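Local coordinates for protein farnesyl pyrophosphate synthase (Pseudomonas aeruginosa, PDB 3ZOU) that probably condenses geranyl diphosphate with isopentenyl diphosphate to make the fifteen-carbon farnesyl diphosphate, using magnesium ions to bind the diphosphate, at residues 8-13 and 51-56; 20-25 and 38-43; 67-72 and 190-195; 82-85 and 89-92; 158-163 and 178-183. All coordinates share one frame; numbering follows the deposited sequence.

Interaction 1: residues 8-13 and 51-56; sequences ARCQAR and LAYAAC
The ring of Tyr53 lies against two side chains of helix 3-19, Cys10 near its root and Arg13 near its hydroxyl. On the Cys10 side the sulfur does most of the touching: SG of Cys10 is 3.6 Å from CD2 of Tyr53 and also reaches the CB of the tyrosine, while the cysteine CB meets the same CD2 at 3.8 Å. This is a sulfur-aromatic contact of oblique geometry, with SG of Cys10 4.8 Å from the centroid of the Tyr53 ring and 63° off its normal. The first torsion of Tyr53 (chi1 -72°) places the ring beside its own backbone N and sends it across the gap between the helices, where the CA atoms of Cys10 and Tyr53 are 7.3 Å apart. Two neighbouring helices of the all-alpha prenyltransferase fold, 3-19 and 47-58, are joined here, and Tyr6 and Val14 of the first helix also pack on the tyrosine. At the far end of the ring Arg13 runs past the phenol as an extended chain. Its CG and CD each lie 3.6 Å from OH of Tyr53, and CD comes within 3.8 Å of the tyrosine CZ. The guanidinium stands almost perpendicular to the ring, the two planes 89° apart, with the tyrosine oxygen at its edge; it is therefore not stacked on the phenol. Both polar ends turn instead to Asp67 at the start of helix 67-85: OD1 of Asp67 forms a salt bridge with Arg13 NE and accepts a hydrogen bond from Tyr53 OH.

Interaction 2: residues 20-25 and 38-43; sequences ALFVAP and YSVMNG
Phe22 reaches across to Val40 and Met41, packing the loop after helix 3-19 against the C-terminal part of helix 30-40 in the helical bundle of the polyprenyl synthetase family. Its side chain leaves the backbone with CG anti to the carbonyl carbon (chi1 -52°), which carries the far end of the ring, CE2 and CZ, across to the valine. Both branches of Val40 take part: CG2 lies 3.7 Å from CZ of Phe22, and CG1 stands 3.9 Å from the same ring atom. The valine meets the ring obliquely, with its CB 3.8 Å from CZ of Phe22. Met41, the centre of an inverse gamma turn, approaches differently. Its chain folds at both chi2 and chi3, a curl that brings the sulfur close to the ring plane of Phe22 in an edge-on Met-aromatic contact. Around this cluster, Leu75 of helix 67-85 and Leu117 of helix 107-126 pack on Phe22, and Leu18 of helix 3-19 touches Val40 and Met41. The sulfur sits 81° off the ring normal, with SD of Met41 4.1 Å from CE2 of Phe22.

Interaction 3: residues 67-72 and 190-195; sequences DAAACA and VRLGAL
Segments 67-72 and 190-195, on helices 67-85 and 171-196, come closest at Ala69 and Leu192, whose CA atoms are 5.8 Å apart, a close approach consistent with the small Ala69 and the side-chain-less Gly193 at the interface. No hydrogen bond crosses the gap; each segment keeps its own helical bonds, for example from Ala72 N to Ala68 O (2.8 Å) and from Leu195 N to Arg191 O. The methyl group of Ala69 points at the other helix and meets the base of the leucine side chain, CB of Ala69 lying 3.9 Å from CB of Leu192. Just beyond, the same methyl approaches the backbone of the next residue, with Ala69 CB 4.4 Å from Gly193 N. The contact thus joins two long helices of the all-helical isoprenoid synthase core by alanine, glycine and the root of a leucine. Met141 of helix 135-149 also packs on Ala69, and Leu145 of that helix on Ala72. On another side of helix 67-85, Pro49 and Tyr53 of helix 47-58 touch Ala70, while Val190 packs on Leu51 and Ala55 of that same helix.

Interaction 4: residues 82-85 and 89-92; sequences VHDD and MDDD. With MG (magnesium ion), chain D; MG (magnesium ion), chain C; GPP (geranyl diphosphate), chain E.
The chain doubles back after helix 67-85, and two backbone bonds fasten the return: Asp90 N to Asp84 O at 2.8 Å and Asp92 N to Asp85 O at 3.0 Å. This turn brings together the carboxylates of Asp84 and Asp90, which stand nearly perpendicular (87°) and share two magnesium ions. Asp84 has CG anti to the backbone N (chi1 -179°), which carries its carboxylate to the metals; its OD2 binds the chain D magnesium at 2.1 Å and its OD1 the chain C magnesium at 2.2 Å, whereas Asp90 puts the single atom OD2 on both. The segments belong to the first aspartate-rich motif of prenyltransferases, in which magnesium links the carboxylates to the allylic diphosphate. Here O1A of geranyl diphosphate also bridges the two ions, and together with O1B it chelates the chain D ion; waters fill the remaining places, giving each ion six ligands. The metals probably offset the repulsion between oxygens as close as Asp84 OD2 and Asp90 OD2, 2.9 Å apart. In a second shell, one metal-bound water donates to both Asp85 OD1 and Asp92 OD2, and Asp85 is also paired with Arg95. Gln158 donates to Asp84 OD1.

Interaction 5: residues 158-163 and 178-183; sequences QAIDLG and HRHKTG. With GPP (geranyl diphosphate), chain E.
One ammonium group holds both a carboxylate and the substrate: NZ of Lys181 forms a salt bridge with OD2 of Asp161 at 2.8 Å and donates a hydrogen bond to O2A of geranyl diphosphate at 3.0 Å. The lysine meets the carboxylate from well above its plane, 52° out of it. A bend at chi3 (75°) in an otherwise extended Lys181 chain turns the amine toward both partners. The positive charge thus probably offsets part of the diphosphate's negative charge, while Asp161 steadies the amine from the protein side. The aliphatic part of the lysine runs past Gln158, whose OE1 lies 3.6 Å from CD of Lys181. CB and CG of Gln158 lie against the prenyl tail, its CB 3.7 Å from C7 of geranyl diphosphate, and the bend at chi2 turns the amide back alongside the tail, where it links this wall of the substrate pocket to the magnesium site. Thr182 adds its CG2 methyl against C4 of the substrate. Farther from the ligand, Ile160 sets its CD1 over one face of the His180 imidazole, a CH-pi contact 4.1 Å from the ring centroid; ND1 of that ring is hydrogen-bonded to Val176 O. Segment 178-183 contains a wider pi-type turn, in which His178 O accepts from both Thr182 N and Gly183 N. The two segments cross at -127° with their axes 8.7 Å apart; helix 202-227 packs on His178 and Thr182, and Leu112 and Leu29 of the second subunit touch Gln158 and Ile160 respectively.

In the fold
Interactions 4 and 5 form two walls of one active site: their centres are 14 Å apart, both touch geranyl diphosphate, and both lie at the interface with the second subunit. Interactions 1 and 3, 9 Å apart between centres, meet through Asp67 and lie on the other side of the chain's centre; helix 67-85 serves interactions 3 and 4, whose centres are 26 Å apart, and helix 171-196 serves interactions 3 and 5, with centres 22 Å apart. Interaction 2 touches interaction 4 through Ser39 on Val82, but the side chain of Val40 is about 14 Å from geranyl diphosphate. The side chain of Cys10 is about 9 Å from the benzoxazolone fragment, whose pocket is distinct from the substrate's.

Interaction 1: residues 8-13 and 51-56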
# COMPACT_ATOMS: atom_id res chain seq x y z
N ALA A 8 1.51 17.57 -21.84
CA ALA A 8 2.95 17.30 -22.04
C ALA A 8 3.81 17.85 -20.92
O ALA A 8 4.76 17.18 -20.51
CB ALA A 8 3.40 17.81 -23.40
N ARG A 9 3.52 19.05 -20.43
CA ARG A 9 4.25 19.65 -19.32
C ARG A 9 4.10 18.84 -18.01
O ARG A 9 5.08 18.59 -17.27
CB ARG A 9 3.83 21.09 -19.04
CG ARG A 9 4.41 22.12 -19.99
CD ARG A 9 4.43 23.54 -19.35
NE ARG A 9 3.27 23.88 -18.51
CZ ARG A 9 2.24 24.69 -18.84
NH1 ARG A 9 2.16 25.29 -20.03
NH2 ARG A 9 1.27 24.90 -17.95
N CYS A 10 2.86 18.42 -17.72
CA CYS A 10 2.66 17.63 -16.52
C CYS A 10 3.35 16.29 -16.65
O CYS A 10 3.92 15.79 -15.64
CB CYS A 10 1.17 17.43 -16.29
SG CYS A 10 0.28 18.92 -15.82
N GLN A 11 3.29 15.68 -17.84
CA GLN A 11 3.93 14.38 -18.09
C GLN A 11 5.44 14.51 -17.85
O GLN A 11 6.04 13.72 -17.13
CB GLN A 11 3.63 13.91 -19.53
CG GLN A 11 4.17 12.55 -19.89
CD GLN A 11 3.83 12.29 -21.35
OE1 GLN A 11 4.26 13.05 -22.21
NE2 GLN A 11 3.03 11.29 -21.64
N ALA A 12 6.07 15.52 -18.44
CA ALA A 12 7.51 15.65 -18.28
C ALA A 12 7.89 15.83 -16.82
O ALA A 12 8.89 15.28 -16.37
CB ALA A 12 8.03 16.81 -19.12
N ARG A 13 7.15 16.64 -16.09
CA ARG A 13 7.46 16.96 -14.71
C ARG A 13 7.34 15.73 -13.83
O ARG A 13 8.24 15.38 -13.06
CB ARG A 13 6.52 18.03 -14.25
CG ARG A 13 6.96 18.59 -12.92
CD ARG A 13 6.24 19.79 -12.36
NE ARG A 13 6.98 20.07 -11.13
CZ ARG A 13 8.05 20.86 -10.97
NH1 ARG A 13 8.52 21.62 -11.96
NH2 ARG A 13 8.64 20.92 -9.77
N LEU A 51 -4.31 15.96 -13.35
CA LEU A 51 -5.40 16.34 -12.50
C LEU A 51 -4.89 16.96 -11.20
O LEU A 51 -5.48 17.91 -10.68
CB LEU A 51 -6.33 15.15 -12.23
CG LEU A 51 -7.26 14.78 -13.40
CD1 LEU A 51 -7.88 13.40 -13.23
CD2 LEU A 51 -8.32 15.84 -13.62
N ALA A 52 -3.90 16.31 -10.57
CA ALA A 52 -3.33 16.85 -9.30
C ALA A 52 -2.73 18.24 -9.54
O ALA A 52 -3.01 19.13 -8.78
CB ALA A 52 -2.29 15.89 -8.75
N TYR A 53 -1.93 18.39 -10.56
CA TYR A 53 -1.34 19.72 -10.84
C TYR A 53 -2.46 20.71 -11.13
O TYR A 53 -2.43 21.84 -10.63
CB TYR A 53 -0.41 19.65 -12.05
CG TYR A 53 0.88 18.92 -11.74
CD1 TYR A 53 1.70 19.30 -10.69
CD2 TYR A 53 1.32 17.87 -12.53
CE1 TYR A 53 2.89 18.66 -10.43
CE2 TYR A 53 2.49 17.17 -12.23
CZ TYR A 53 3.30 17.61 -11.21
OH TYR A 53 4.50 16.94 -10.89
N ALA A 54 -3.44 20.31 -11.93
CA ALA A 54 -4.45 21.27 -12.40
C ALA A 54 -5.32 21.65 -11.22
O ALA A 54 -5.78 22.80 -11.13
CB ALA A 54 -5.25 20.73 -13.56
N ALA A 55 -5.69 20.71 -10.33
CA ALA A 55 -6.47 21.07 -9.18
C ALA A 55 -5.69 22.02 -8.24
O ALA A 55 -6.31 22.92 -7.63
CB ALA A 55 -6.92 19.78 -8.42
N CYS A 56 -4.42 21.77 -8.06
CA CYS A 56 -3.58 22.60 -7.23
C CYS A 56 -3.61 24.03 -7.85
O CYS A 56 -3.91 24.99 -7.10
CB CYS A 56 -2.20 22.04 -7.20
SG CYS A 56 -1.03 22.97 -6.20

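Interaction 2: residues 20-25 and 38-43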
# COMPACT_ATOMS: atom_id res chain seq x y z
N ALA A 20 13.30 9.26 -10.72
CA ALA A 20 14.23 9.35 -9.56
C ALA A 20 13.95 8.44 -8.33
O ALA A 20 14.74 8.30 -7.40
CB ALA A 20 14.36 10.79 -9.09
N LEU A 21 12.79 7.84 -8.32
CA LEU A 21 12.40 6.94 -7.27
C LEU A 21 12.84 5.51 -7.52
O LEU A 21 12.65 4.66 -6.64
CB LEU A 21 10.85 6.93 -7.17
CG LEU A 21 10.19 8.23 -6.82
CD1 LEU A 21 8.67 8.06 -6.81
CD2 LEU A 21 10.63 8.73 -5.48
N PHE A 22 13.33 5.19 -8.70
CA PHE A 22 13.58 3.76 -9.05
C PHE A 22 15.03 3.36 -8.96
O PHE A 22 15.49 2.49 -9.71
CB PHE A 22 12.92 3.38 -10.40
CG PHE A 22 11.48 3.73 -10.45
CD1 PHE A 22 10.62 3.23 -9.49
CD2 PHE A 22 10.95 4.57 -11.41
CE1 PHE A 22 9.27 3.55 -9.50
CE2 PHE A 22 9.62 4.90 -11.42
CZ PHE A 22 8.77 4.41 -10.43
N VAL A 23 15.75 3.91 -7.97
CA VAL A 23 17.16 3.56 -7.82
C VAL A 23 17.24 2.58 -6.66
O VAL A 23 16.87 2.88 -5.55
CB VAL A 23 18.05 4.82 -7.57
CG1 VAL A 23 19.49 4.38 -7.40
CG2 VAL A 23 17.92 5.83 -8.71
N ALA A 24 17.70 1.37 -6.96
CA ALA A 24 17.82 0.33 -5.98
C ALA A 24 18.83 0.73 -4.94
O ALA A 24 19.90 1.23 -5.31
CB ALA A 24 18.27 -0.98 -6.63
N PRO A 25 18.50 0.52 -3.67
CA PRO A 25 19.49 0.90 -2.63
C PRO A 25 20.68 -0.03 -2.52
O PRO A 25 21.68 0.32 -1.85
CB PRO A 25 18.69 0.89 -1.33
CG PRO A 25 17.43 0.18 -1.60
CD PRO A 25 17.20 0.11 -3.08
N TYR A 38 10.10 -0.28 -15.16
CA TYR A 38 9.46 -0.75 -16.42
C TYR A 38 7.95 -0.59 -16.34
O TYR A 38 7.28 -0.28 -17.36
CB TYR A 38 9.80 -2.24 -16.64
CG TYR A 38 9.23 -2.81 -17.89
CD1 TYR A 38 9.98 -2.69 -19.09
CD2 TYR A 38 8.02 -3.52 -17.92
CE1 TYR A 38 9.45 -3.19 -20.28
CE2 TYR A 38 7.51 -4.02 -19.14
CZ TYR A 38 8.26 -3.86 -20.29
OH TYR A 38 7.74 -4.37 -21.52
N SER A 39 7.40 -0.83 -15.16
CA SER A 39 5.97 -0.77 -14.92
C SER A 39 5.41 0.64 -14.86
O SER A 39 4.21 0.84 -15.04
CB SER A 39 5.58 -1.47 -13.64
OG SER A 39 5.97 -2.82 -13.64
N VAL A 40 6.26 1.63 -14.64
CA VAL A 40 5.79 3.00 -14.49
C VAL A 40 6.23 3.88 -15.69
O VAL A 40 5.47 4.75 -16.18
CB VAL A 40 6.35 3.62 -13.19
CG1 VAL A 40 6.04 5.12 -13.08
CG2 VAL A 40 5.81 2.86 -12.00
N MET A 41 7.43 3.63 -16.18
CA MET A 41 8.03 4.55 -17.20
C MET A 41 7.72 3.94 -18.55
O MET A 41 8.60 3.50 -19.28
CB MET A 41 9.52 4.68 -16.98
CG MET A 41 9.91 5.23 -15.60
SD MET A 41 9.03 6.72 -15.08
CE MET A 41 9.76 7.85 -16.28
N ASN A 42 6.45 3.94 -18.92
CA ASN A 42 5.97 3.28 -20.13
C ASN A 42 5.29 4.21 -21.09
O ASN A 42 4.51 3.76 -21.94
CB ASN A 42 5.03 2.18 -19.76
CG ASN A 42 3.92 2.67 -18.89
OD1 ASN A 42 3.57 3.88 -18.86
ND2 ASN A 42 3.33 1.74 -18.18
N GLY A 43 5.62 5.49 -20.98
CA GLY A 43 5.06 6.50 -21.89
C GLY A 43 3.60 6.84 -21.66
O GLY A 43 2.94 7.42 -22.53

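Interaction 3: residues 67-72 and 190-195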
# COMPACT_ATOMS: atom_id res chain seq x y z
N ASP A 67 3.81 18.02 -6.55
CA ASP A 67 4.68 16.94 -7.11
C ASP A 67 4.50 15.59 -6.42
O ASP A 67 4.42 14.56 -7.09
CB ASP A 67 6.16 17.31 -7.03
CG ASP A 67 6.60 18.34 -8.11
OD1 ASP A 67 5.93 18.55 -9.12
OD2 ASP A 67 7.73 18.93 -7.95
N ALA A 68 4.48 15.58 -5.11
CA ALA A 68 4.36 14.27 -4.39
C ALA A 68 2.99 13.66 -4.66
O ALA A 68 2.89 12.45 -4.90
CB ALA A 68 4.65 14.42 -2.93
N ALA A 69 1.95 14.48 -4.62
CA ALA A 69 0.59 14.04 -4.99
C ALA A 69 0.53 13.40 -6.36
O ALA A 69 -0.02 12.30 -6.50
CB ALA A 69 -0.34 15.24 -4.98
N ALA A 70 1.14 14.03 -7.37
CA ALA A 70 1.20 13.57 -8.73
C ALA A 70 1.91 12.21 -8.77
O ALA A 70 1.41 11.29 -9.41
CB ALA A 70 1.92 14.62 -9.57
N CYS A 71 3.03 12.11 -8.08
CA CYS A 71 3.74 10.84 -8.07
C CYS A 71 2.95 9.70 -7.41
O CYS A 71 2.81 8.63 -7.97
CB CYS A 71 5.02 10.94 -7.33
SG CYS A 71 6.34 11.87 -8.17
N ALA A 72 2.34 10.04 -6.30
CA ALA A 72 1.58 9.01 -5.54
C ALA A 72 0.44 8.48 -6.34
O ALA A 72 0.23 7.26 -6.41
CB ALA A 72 1.12 9.55 -4.22
N VAL A 190 -7.58 14.74 -7.96
CA VAL A 190 -8.08 16.12 -7.79
C VAL A 190 -8.01 16.60 -6.31
O VAL A 190 -7.56 17.71 -6.00
CB VAL A 190 -9.49 16.25 -8.38
CG1 VAL A 190 -10.17 17.54 -7.94
CG2 VAL A 190 -9.43 16.09 -9.89
N ARG A 191 -8.46 15.77 -5.37
CA ARG A 191 -8.49 16.13 -3.98
C ARG A 191 -7.06 16.37 -3.48
O ARG A 191 -6.81 17.34 -2.76
CB ARG A 191 -9.18 14.99 -3.12
CG ARG A 191 -9.10 15.20 -1.62
CD ARG A 191 -9.70 16.49 -1.13
NE ARG A 191 -11.08 16.61 -1.53
CZ ARG A 191 -12.16 16.36 -0.76
NH1 ARG A 191 -12.03 16.10 0.53
NH2 ARG A 191 -13.37 16.46 -1.28
N LEU A 192 -6.11 15.50 -3.83
CA LEU A 192 -4.75 15.64 -3.34
C LEU A 192 -4.09 16.90 -3.90
O LEU A 192 -3.36 17.57 -3.18
CB LEU A 192 -3.94 14.40 -3.67
CG LEU A 192 -3.86 13.39 -2.55
CD1 LEU A 192 -5.20 12.89 -2.07
CD2 LEU A 192 -2.98 12.21 -2.98
N GLY A 193 -4.32 17.16 -5.19
CA GLY A 193 -3.76 18.42 -5.76
C GLY A 193 -4.37 19.62 -5.08
O GLY A 193 -3.65 20.57 -4.76
N ALA A 194 -5.66 19.56 -4.78
CA ALA A 194 -6.35 20.67 -4.11
C ALA A 194 -5.76 20.86 -2.72
O ALA A 194 -5.51 21.95 -2.25
CB ALA A 194 -7.84 20.42 -4.06
N LEU A 195 -5.50 19.74 -2.01
CA LEU A 195 -4.92 19.86 -0.70
C LEU A 195 -3.52 20.48 -0.74
O LEU A 195 -3.15 21.21 0.16
CB LEU A 195 -4.92 18.44 -0.02
CG LEU A 195 -6.28 17.93 0.45
CD1 LEU A 195 -6.20 16.45 0.71
CD2 LEU A 195 -6.79 18.69 1.69

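Interaction 4: residues 82-85 and 89-92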
# COMPACT_ATOMS: atom_id res chain seq x y z
N VAL A 82 -0.43 -3.33 -13.43
CA VAL A 82 0.40 -4.53 -13.38
C VAL A 82 -0.44 -5.68 -12.87
O VAL A 82 -0.41 -6.75 -13.48
CB VAL A 82 1.68 -4.29 -12.55
CG1 VAL A 82 2.43 -5.60 -12.36
CG2 VAL A 82 2.59 -3.28 -13.22
N HIS A 83 -1.14 -5.48 -11.75
CA HIS A 83 -1.95 -6.59 -11.22
C HIS A 83 -3.09 -6.94 -12.17
O HIS A 83 -3.40 -8.10 -12.30
CB HIS A 83 -2.41 -6.32 -9.79
CG HIS A 83 -1.33 -6.49 -8.77
ND1 HIS A 83 -1.56 -6.38 -7.41
CD2 HIS A 83 -0.02 -6.80 -8.89
CE1 HIS A 83 -0.44 -6.58 -6.75
NE2 HIS A 83 0.52 -6.83 -7.62
N ASP A 84 -3.74 -5.94 -12.76
CA ASP A 84 -4.86 -6.16 -13.71
C ASP A 84 -4.37 -7.03 -14.90
O ASP A 84 -5.15 -7.82 -15.42
CB ASP A 84 -5.37 -4.84 -14.22
CG ASP A 84 -6.53 -4.97 -15.19
OD1 ASP A 84 -7.67 -5.34 -14.76
OD2 ASP A 84 -6.32 -4.74 -16.39
N ASP A 85 -3.13 -6.90 -15.31
CA ASP A 85 -2.64 -7.59 -16.48
C ASP A 85 -2.34 -9.07 -16.19
O ASP A 85 -2.15 -9.86 -17.09
CB ASP A 85 -1.37 -6.93 -16.99
CG ASP A 85 -1.59 -5.61 -17.71
OD1 ASP A 85 -2.66 -5.38 -18.28
OD2 ASP A 85 -0.62 -4.85 -17.74
N MET A 89 -6.13 -12.31 -13.64
CA MET A 89 -7.03 -11.20 -13.85
C MET A 89 -7.27 -11.10 -15.34
O MET A 89 -7.99 -11.93 -15.88
CB MET A 89 -6.43 -9.88 -13.30
CG MET A 89 -6.10 -10.02 -11.84
SD MET A 89 -7.16 -9.01 -10.80
CE MET A 89 -5.85 -8.79 -9.60
N ASP A 90 -6.72 -10.10 -16.03
CA ASP A 90 -7.03 -9.98 -17.49
C ASP A 90 -6.14 -10.81 -18.41
O ASP A 90 -6.43 -10.95 -19.61
CB ASP A 90 -7.08 -8.54 -17.91
CG ASP A 90 -8.28 -7.84 -17.37
OD1 ASP A 90 -9.25 -8.52 -16.89
OD2 ASP A 90 -8.24 -6.60 -17.40
N ASP A 91 -5.02 -11.33 -17.89
CA ASP A 91 -4.10 -12.17 -18.65
C ASP A 91 -3.69 -11.52 -19.96
O ASP A 91 -3.88 -12.06 -21.08
CB ASP A 91 -4.76 -13.56 -18.88
CG ASP A 91 -3.77 -14.64 -19.33
OD1 ASP A 91 -2.55 -14.50 -19.25
OD2 ASP A 91 -4.29 -15.71 -19.78
N ASP A 92 -3.16 -10.30 -19.86
CA ASP A 92 -2.73 -9.59 -21.01
C ASP A 92 -1.23 -9.71 -21.25
O ASP A 92 -0.44 -9.47 -20.34
CB ASP A 92 -3.18 -8.14 -20.94
CG ASP A 92 -4.58 -7.94 -21.55
OD1 ASP A 92 -4.80 -8.45 -22.64
OD2 ASP A 92 -5.45 -7.38 -20.88
MG MG D . -7.32 -5.04 -18.20
MG MG C . -9.46 -5.54 -16.02
C1 GPP E . -7.92 -1.55 -15.75
O1 GPP E . -9.27 -1.82 -16.21
C2 GPP E . -7.85 -1.75 -14.27
C3 GPP E . -8.09 -0.75 -13.39
C4 GPP E . -8.28 0.61 -13.93
C5 GPP E . -8.00 -0.93 -11.94
C6 GPP E . -7.22 -2.23 -11.63
C7 GPP E . -7.31 -2.45 -10.19
C8 GPP E . -6.66 -3.35 -9.47
C9 GPP E . -5.61 -4.38 -9.94
C10 GPP E . -7.11 -3.18 -8.05
PA GPP E . -9.48 -2.68 -17.55
O1A GPP E . -8.93 -4.11 -17.33
O2A GPP E . -10.97 -2.60 -17.83
O3A GPP E . -8.70 -1.74 -18.60
PB GPP E . -7.40 -2.07 -19.50
O1B GPP E . -6.91 -3.42 -19.01
O2B GPP E . -7.88 -2.12 -20.94
O3B GPP E . -6.53 -0.87 -19.13
O HOH W 1 -5.56 -5.95 -18.82
O HOH W 2 -11.26 -6.00 -17.06
O HOH W 3 -9.95 -7.26 -14.85
O HOH W 4 -8.23 -5.65 -19.94
O HOH W 5 -10.67 -4.21 -14.71

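Interaction 5: residues 158-163 and 178-183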
# COMPACT_ATOMS: atom_id res chain seq x y z
N GLN A 158 -12.34 -3.09 -8.85
CA GLN A 158 -11.80 -4.23 -9.57
C GLN A 158 -12.59 -5.47 -9.17
O GLN A 158 -12.92 -6.24 -10.07
CB GLN A 158 -10.32 -4.39 -9.33
CG GLN A 158 -9.70 -5.51 -10.14
CD GLN A 158 -9.49 -5.28 -11.64
OE1 GLN A 158 -10.18 -4.28 -12.23
NE2 GLN A 158 -8.68 -6.03 -12.30
N ALA A 159 -12.87 -5.62 -7.91
CA ALA A 159 -13.66 -6.78 -7.41
C ALA A 159 -15.07 -6.70 -7.97
O ALA A 159 -15.62 -7.71 -8.33
CB ALA A 159 -13.67 -6.82 -5.91
N ILE A 160 -15.65 -5.53 -8.06
CA ILE A 160 -17.02 -5.40 -8.57
C ILE A 160 -16.99 -5.77 -10.05
O ILE A 160 -17.91 -6.45 -10.52
CB ILE A 160 -17.57 -3.98 -8.36
CG1 ILE A 160 -17.82 -3.72 -6.89
CG2 ILE A 160 -18.88 -3.76 -9.14
CD1 ILE A 160 -18.05 -2.30 -6.51
N ASP A 161 -15.99 -5.30 -10.83
CA ASP A 161 -15.83 -5.64 -12.26
C ASP A 161 -15.71 -7.16 -12.43
O ASP A 161 -16.49 -7.81 -13.19
CB ASP A 161 -14.65 -4.90 -12.85
CG ASP A 161 -14.59 -4.93 -14.38
OD1 ASP A 161 -15.64 -5.13 -15.02
OD2 ASP A 161 -13.53 -4.56 -14.91
N LEU A 162 -14.84 -7.76 -11.66
CA LEU A 162 -14.67 -9.19 -11.74
C LEU A 162 -15.91 -9.94 -11.36
O LEU A 162 -16.19 -10.95 -11.97
CB LEU A 162 -13.49 -9.63 -10.87
CG LEU A 162 -12.19 -9.23 -11.58
CD1 LEU A 162 -11.08 -9.54 -10.59
CD2 LEU A 162 -11.90 -9.93 -12.91
N GLY A 163 -16.65 -9.47 -10.36
CA GLY A 163 -17.84 -10.16 -9.84
C GLY A 163 -19.10 -9.93 -10.66
O GLY A 163 -20.12 -10.57 -10.41
N HIS A 178 -17.83 1.72 -12.25
CA HIS A 178 -16.90 2.76 -12.74
C HIS A 178 -16.48 3.70 -11.64
O HIS A 178 -15.27 4.03 -11.53
CB HIS A 178 -17.48 3.57 -13.91
CG HIS A 178 -17.49 2.85 -15.21
ND1 HIS A 178 -16.47 2.07 -15.65
CD2 HIS A 178 -18.45 2.80 -16.18
CE1 HIS A 178 -16.78 1.58 -16.84
NE2 HIS A 178 -17.97 2.02 -17.17
N ARG A 179 -17.44 4.15 -10.81
CA ARG A 179 -17.13 5.09 -9.76
C ARG A 179 -16.07 4.52 -8.80
O ARG A 179 -15.23 5.25 -8.31
CB ARG A 179 -18.39 5.56 -9.00
CG ARG A 179 -19.31 6.48 -9.81
CD ARG A 179 -20.52 7.04 -9.00
NE ARG A 179 -20.65 6.27 -7.79
CZ ARG A 179 -21.60 5.36 -7.50
NH1 ARG A 179 -22.67 5.17 -8.31
NH2 ARG A 179 -21.42 4.63 -6.36
N HIS A 180 -16.10 3.21 -8.58
CA HIS A 180 -15.07 2.62 -7.72
C HIS A 180 -13.80 2.35 -8.52
O HIS A 180 -12.72 2.70 -8.03
CB HIS A 180 -15.59 1.28 -7.14
CG HIS A 180 -16.61 1.46 -6.07
ND1 HIS A 180 -17.92 1.81 -6.32
CD2 HIS A 180 -16.53 1.30 -4.72
CE1 HIS A 180 -18.59 1.89 -5.19
NE2 HIS A 180 -17.78 1.57 -4.20
N LYS A 181 -13.91 1.74 -9.69
CA LYS A 181 -12.74 1.19 -10.34
C LYS A 181 -11.82 2.26 -10.86
O LYS A 181 -10.58 2.11 -10.82
CB LYS A 181 -13.13 0.28 -11.49
CG LYS A 181 -11.95 -0.50 -12.06
CD LYS A 181 -12.36 -1.55 -13.02
CE LYS A 181 -12.75 -0.93 -14.32
NZ LYS A 181 -12.70 -1.97 -15.41
N THR A 182 -12.41 3.30 -11.43
CA THR A 182 -11.61 4.45 -11.88
C THR A 182 -11.98 5.77 -11.19
O THR A 182 -11.09 6.62 -11.00
CB THR A 182 -11.62 4.59 -13.40
OG1 THR A 182 -12.97 4.61 -13.82
CG2 THR A 182 -10.89 3.47 -14.07
N GLY A 183 -13.23 5.94 -10.75
CA GLY A 183 -13.66 7.21 -10.18
C GLY A 183 -12.91 7.54 -8.90
O GLY A 183 -12.51 8.67 -8.69
C1 GPP E . -7.92 -1.55 -15.75
O1 GPP E . -9.27 -1.82 -16.21
C2 GPP E . -7.85 -1.75 -14.27
C3 GPP E . -8.09 -0.75 -13.39
C4 GPP E . -8.28 0.61 -13.93
C5 GPP E . -8.00 -0.93 -11.94
C6 GPP E . -7.22 -2.23 -11.63
C7 GPP E . -7.31 -2.45 -10.19
C8 GPP E . -6.66 -3.35 -9.47
C9 GPP E . -5.61 -4.38 -9.94
C10 GPP E . -7.11 -3.18 -8.05
PA GPP E . -9.48 -2.68 -17.55
O1A GPP E . -8.93 -4.11 -17.33
O2A GPP E . -10.97 -2.60 -17.83
O3A GPP E . -8.70 -1.74 -18.60
PB GPP E . -7.40 -2.07 -19.50
O1B GPP E . -6.91 -3.42 -19.01
O2B GPP E . -7.88 -2.12 -20.94
O3B GPP E . -6.53 -0.87 -19.13